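Local structure of ubiquitin-conjugating enzyme E2 U (Homo sapiens, 1YRV) at residues E156-Y159 with R160-R164. The protein catalyses the covalent attachment of ubiquitin to other proteins, accepting it from the E1 enzyme as a thioester in the manner of E2 conjugating enzymes. Residues are numbered along the deposited sequence; the frame is centred on the assembly and turned at random.
Sequences ESLY and RTILR
Glu156 meets Arg160 one turn further along the last helix of the UBC core domain, residues 156-166, in an i to i+4 salt bridge with Glu156 OE1 3.3 Å from Arg160 NH1. OE1 comes in at the edge of the guanidinium, near its plane, although the carboxylate is turned 68° against it. Arg160 bends at chi3 (-44°), which folds its chain back toward the start of the helix. Its CZ comes to 4.0 Å from Ser157 CA, with Ser157 O farther off one face of the guanidinium, while NH2 passes 3.7 Å from Ser157 OG.

That same Ser157 O takes the helical bond from Thr161 N and also a hydrogen from a water, 2.6 Å away, which bridges to Thr161 OG1; two donors thus satisfy one carbonyl on the exposed side. Leu158 follows, its CD1 4.1 Å from CG1 of Ile162, and both side chains rest on Ile151 of helix 146-153. The main-chain bond between the same two residues, Ile162 N to Leu158 O, is 3.0 Å long.

Tyr159 belongs to the buried side. Its side chain packs on Ile151 and Leu152, and its hydroxyl makes a weak hydrogen bond to Phe96 O. Leu163, which also reaches Trp67 and Leu70, comes to the ring at a slant: its CD1 sits 3.3 Å from Tyr159 CE2, tight for two carbons, and its CD2 3.8 Å from Tyr159 OH.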
loop_
_atom_site.group_PDB
_atom_site.type_symbol
_atom_site.label_atom_id
_atom_site.label_comp_id
_atom_site.label_asym_id
_atom_site.label_seq_id
_atom_site.Cartn_x
_atom_site.Cartn_y
_atom_site.Cartn_z
ATOM N N GLU A 156 17.833 -11.903 -10.399
ATOM C CA GLU A 156 16.501 -11.659 -9.890
ATOM C C GLU A 156 15.819 -13.000 -9.566
ATOM O O GLU A 156 14.773 -13.042 -8.911
ATOM C CB GLU A 156 15.680 -10.924 -10.936
ATOM C CG GLU A 156 15.213 -11.844 -12.036
ATOM C CD GLU A 156 13.988 -11.329 -12.754
ATOM O OE1 GLU A 156 13.098 -12.173 -13.056
ATOM O OE2 GLU A 156 13.927 -10.095 -13.011
ATOM N N SER A 157 16.411 -14.095 -10.033
ATOM C CA SER A 157 15.854 -15.423 -9.782
ATOM C C SER A 157 16.115 -15.822 -8.344
ATOM O O SER A 157 15.266 -16.410 -7.689
ATOM C CB SER A 157 16.493 -16.454 -10.707
ATOM O OG SER A 157 16.096 -17.764 -10.333
ATOM N N LEU A 158 17.315 -15.512 -7.867
ATOM C CA LEU A 158 17.676 -15.822 -6.497
ATOM C C LEU A 158 16.769 -14.993 -5.609
ATOM O O LEU A 158 16.203 -15.485 -4.632
ATOM C CB LEU A 158 19.131 -15.448 -6.226
ATOM C CG LEU A 158 19.505 -15.371 -4.744
ATOM C CD1 LEU A 158 19.169 -16.709 -4.083
ATOM C CD2 LEU A 158 20.967 -15.025 -4.585
ATOM N N TYR A 159 16.658 -13.718 -5.956
ATOM C CA TYR A 159 15.813 -12.791 -5.226
ATOM C C TYR A 159 14.449 -13.449 -4.991
ATOM O O TYR A 159 13.980 -13.537 -3.853
ATOM C CB TYR A 159 15.638 -11.495 -6.022
ATOM C CG TYR A 159 14.810 -10.469 -5.294
ATOM C CD1 TYR A 159 15.373 -9.649 -4.318
ATOM C CD2 TYR A 159 13.434 -10.411 -5.486
ATOM C CE1 TYR A 159 14.575 -8.812 -3.544
ATOM C CE2 TYR A 159 12.635 -9.585 -4.722
ATOM C CZ TYR A 159 13.205 -8.793 -3.750
ATOM O OH TYR A 159 12.393 -8.016 -2.962
ATOM N N ARG A 160 13.822 -13.916 -6.069
ATOM C CA ARG A 160 12.529 -14.574 -5.962
ATOM C C ARG A 160 12.574 -15.742 -5.005
ATOM O O ARG A 160 11.677 -15.925 -4.184
ATOM C CB ARG A 160 12.048 -15.087 -7.324
ATOM C CG ARG A 160 11.235 -14.089 -8.151
ATOM C CD ARG A 160 10.277 -14.831 -9.107
ATOM N NE ARG A 160 10.972 -15.947 -9.752
ATOM C CZ ARG A 160 11.966 -15.798 -10.624
ATOM N NH1 ARG A 160 12.364 -14.576 -10.966
ATOM N NH2 ARG A 160 12.593 -16.863 -11.120
ATOM N N THR A 161 13.621 -16.548 -5.119
ATOM C CA THR A 161 13.754 -17.719 -4.264
ATOM C C THR A 161 13.655 -17.313 -2.813
ATOM O O THR A 161 13.027 -17.996 -2.005
ATOM C CB THR A 161 15.096 -18.414 -4.494
ATOM O OG1 THR A 161 15.065 -19.095 -5.755
ATOM C CG2 THR A 161 15.372 -19.410 -3.383
ATOM N N ILE A 162 14.290 -16.193 -2.495
ATOM C CA ILE A 162 14.290 -15.664 -1.140
ATOM C C ILE A 162 12.882 -15.236 -0.742
ATOM O O ILE A 162 12.424 -15.518 0.370
ATOM C CB ILE A 162 15.277 -14.482 -1.018
ATOM C CG1 ILE A 162 16.701 -14.992 -1.274
ATOM C CG2 ILE A 162 15.188 -13.848 0.362
ATOM C CD1 ILE A 162 17.775 -13.946 -1.174
ATOM N N LEU A 163 12.191 -14.562 -1.655
ATOM C CA LEU A 163 10.826 -14.152 -1.377
ATOM C C LEU A 163 9.992 -15.369 -0.986
ATOM O O LEU A 163 9.354 -15.369 0.061
ATOM C CB LEU A 163 10.209 -13.480 -2.598
ATOM C CG LEU A 163 10.821 -12.126 -2.941
ATOM C CD1 LEU A 163 10.020 -11.501 -4.062
ATOM C CD2 LEU A 163 10.810 -11.223 -1.703
ATOM N N ARG A 164 10.009 -16.404 -1.828
ATOM C CA ARG A 164 9.251 -17.638 -1.576
ATOM C C ARG A 164 9.600 -18.179 -0.188
ATOM O O ARG A 164 8.732 -18.622 0.565
ATOM C CB ARG A 164 9.590 -18.721 -2.614
ATOM C CG ARG A 164 9.728 -18.255 -4.066
ATOM C CD ARG A 164 8.392 -18.061 -4.780
ATOM N NE ARG A 164 8.593 -17.676 -6.181
ATOM C CZ ARG A 164 7.614 -17.464 -7.059
ATOM N NH1 ARG A 164 6.345 -17.598 -6.690
ATOM N NH2 ARG A 164 7.905 -17.115 -8.309
HETATM O O HOH W 1 13.336 -18.205 -7.459
#